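Local structure of sister chromatid cohesion protein (Chaetomium thermophilum, 5T8V) at residues S355-A360 and R558-G563. The protein is the C-terminal part of the cohesin loader Scc2, which probably binds chromatin and helps load cohesin onto it. Residues are numbered along the deposited sequence; the frame is centred on the assembly and turned at random.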
loop_
_atom_site.group_PDB
_atom_site.type_symbol
_atom_site.label_atom_id
_atom_site.label_comp_id
_atom_site.label_asym_id
_atom_site.label_seq_id
_atom_site.Cartn_x
_atom_site.Cartn_y
_atom_site.Cartn_z
ATOM N N SER A 355 55.389 3.061 13.594
ATOM C CA SER A 355 55.960 4.373 13.312
ATOM C C SER A 355 55.776 4.775 11.854
ATOM O O SER A 355 55.463 5.936 11.567
ATOM C CB SER A 355 57.446 4.391 13.674
ATOM O OG SER A 355 58.152 3.372 12.989
ATOM N N GLN A 356 55.970 3.842 10.928
ATOM C CA GLN A 356 55.725 4.080 9.506
ATOM C C GLN A 356 54.360 3.536 9.101
ATOM O O GLN A 356 54.209 2.822 8.111
ATOM C CB GLN A 356 56.833 3.452 8.673
ATOM C CG GLN A 356 58.224 3.641 9.261
ATOM C CD GLN A 356 59.327 3.240 8.302
ATOM O OE1 GLN A 356 60.152 2.382 8.611
ATOM N NE2 GLN A 356 59.349 3.865 7.129
ATOM N N HIS A 357 53.346 3.889 9.894
ATOM C CA HIS A 357 52.012 3.318 9.721
ATOM C C HIS A 357 51.508 3.464 8.291
ATOM O O HIS A 357 50.825 2.573 7.775
ATOM C CB HIS A 357 51.036 3.968 10.706
ATOM C CG HIS A 357 51.214 5.448 10.850
ATOM N ND1 HIS A 357 50.694 6.352 9.950
ATOM C CD2 HIS A 357 51.862 6.180 11.787
ATOM C CE1 HIS A 357 51.011 7.578 10.329
ATOM N NE2 HIS A 357 51.720 7.501 11.441
ATOM N N SER A 358 51.831 4.578 7.633
ATOM C CA SER A 358 51.387 4.773 6.256
ATOM C C SER A 358 51.885 3.645 5.360
ATOM O O SER A 358 51.124 3.082 4.560
ATOM C CB SER A 358 51.873 6.129 5.742
ATOM O OG SER A 358 51.513 6.320 4.385
ATOM N N THR A 359 53.165 3.292 5.489
ATOM C CA THR A 359 53.733 2.246 4.647
ATOM C C THR A 359 53.129 0.887 4.977
ATOM O O THR A 359 52.856 0.089 4.074
ATOM C CB THR A 359 55.250 2.207 4.809
ATOM O OG1 THR A 359 55.789 3.517 4.592
ATOM C CG2 THR A 359 55.867 1.238 3.808
ATOM N N ALA A 360 52.924 0.601 6.263
ATOM C CA ALA A 360 52.260 -0.641 6.646
ATOM C C ALA A 360 50.885 -0.737 5.999
ATOM O O ALA A 360 50.513 -1.776 5.438
ATOM C CB ALA A 360 52.153 -0.724 8.169
ATOM N N ARG A 558 46.209 6.712 17.157
ATOM C CA ARG A 558 45.308 5.980 16.274
ATOM C C ARG A 558 46.060 5.422 15.072
ATOM O O ARG A 558 45.941 4.236 14.740
ATOM C CB ARG A 558 44.175 6.902 15.819
ATOM C CG ARG A 558 43.150 6.251 14.894
ATOM C CD ARG A 558 42.392 7.303 14.106
ATOM N NE ARG A 558 43.283 8.061 13.229
ATOM C CZ ARG A 558 42.978 9.228 12.669
ATOM N NH1 ARG A 558 41.796 9.792 12.890
ATOM N NH2 ARG A 558 43.862 9.835 11.889
ATOM N N ASP A 559 46.850 6.269 14.410
ATOM C CA ASP A 559 47.575 5.834 13.221
ATOM C C ASP A 559 48.586 4.746 13.556
ATOM O O ASP A 559 48.799 3.823 12.763
ATOM C CB ASP A 559 48.273 7.027 12.571
ATOM C CG ASP A 559 47.309 8.132 12.206
ATOM O OD1 ASP A 559 46.143 7.821 11.880
ATOM O OD2 ASP A 559 47.717 9.313 12.245
ATOM N N GLN A 560 49.227 4.840 14.722
ATOM C CA GLN A 560 50.200 3.822 15.106
ATOM C C GLN A 560 49.519 2.477 15.329
ATOM O O GLN A 560 49.965 1.446 14.808
ATOM C CB GLN A 560 50.956 4.268 16.356
ATOM C CG GLN A 560 51.717 5.573 16.168
ATOM C CD GLN A 560 52.727 5.826 17.265
ATOM O OE1 GLN A 560 52.531 5.424 18.412
ATOM N NE2 GLN A 560 53.822 6.490 16.915
ATOM N N GLU A 561 48.428 2.468 16.100
ATOM C CA GLU A 561 47.657 1.240 16.270
ATOM C C GLU A 561 47.232 0.671 14.923
ATOM O O GLU A 561 47.319 -0.543 14.697
ATOM C CB GLU A 561 46.436 1.507 17.151
ATOM C CG GLU A 561 45.523 0.306 17.342
ATOM C CD GLU A 561 46.214 -0.852 18.035
ATOM O OE1 GLU A 561 47.299 -0.636 18.615
ATOM O OE2 GLU A 561 45.674 -1.978 17.999
ATOM N N LEU A 562 46.771 1.533 14.012
ATOM C CA LEU A 562 46.379 1.061 12.689
ATOM C C LEU A 562 47.561 0.471 11.933
ATOM O O LEU A 562 47.387 -0.465 11.145
ATOM C CB LEU A 562 45.750 2.204 11.890
ATOM C CG LEU A 562 44.329 2.588 12.307
ATOM C CD1 LEU A 562 43.931 3.914 11.683
ATOM C CD2 LEU A 562 43.343 1.498 11.912
ATOM N N GLY A 563 48.767 0.998 12.154
ATOM C CA GLY A 563 49.943 0.406 11.540
ATOM C C GLY A 563 50.247 -0.972 12.093
ATOM O O GLY A 563 50.588 -1.894 11.342
#
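His357 lays one face of its imidazole over the CB of Asp559, and this CH-pi contact is the central one between 355-360 and 558-563. Asp559 CB sits 3.5 Å from the His357 ring centroid and only 5° off the ring normal, almost exactly above the middle of the ring. The closest pair of side-chain atoms is His357 CE1 and Asp559 CB, at 3.6 Å. The carboxylate beyond that CB is turned 41° from the imidazole plane. One step further along the helix, the backbone N of Gln560 approaches the ring obliquely, 4.2 Å from His357 CD2. Beside the ring, the backbones come together at Gly563, with His357 CA and Gly563 CA 4.0 Å apart; a CB on this glycine would run into His357 CB. Ala360, one turn on from Gln356, sets its CB 3.7 Å from the carbonyl O of Gly563. No hydrogen bond crosses between the two segments. This is helix-on-helix packing in the HEAT-repeat array of Scc2, joining the N-terminal end of helix 357-391, where Gln356 is the N-cap residue, to the early turns of helix 556-574. A chi1 of 42° tucks His357 CG into the gap between N and C of its own backbone and so turns the ring toward Asp559 and toward Tyr548 of helix 527-550, whose OH is hydrogen-bonded to ND1. With an alanine here, Asp559 CB would probably lose the ring that lies over it and Tyr548 OH its imidazole partner. Asp559 is steadied in turn by Arg558, which grips OD1 side-on with NE and NH2, the NH2 bond being 3.0 Å and reaching Asp559 OD1 on its syn side. Arg558 NH2 also forms a salt bridge with Asp553, so the guanidinium is shared between two acids.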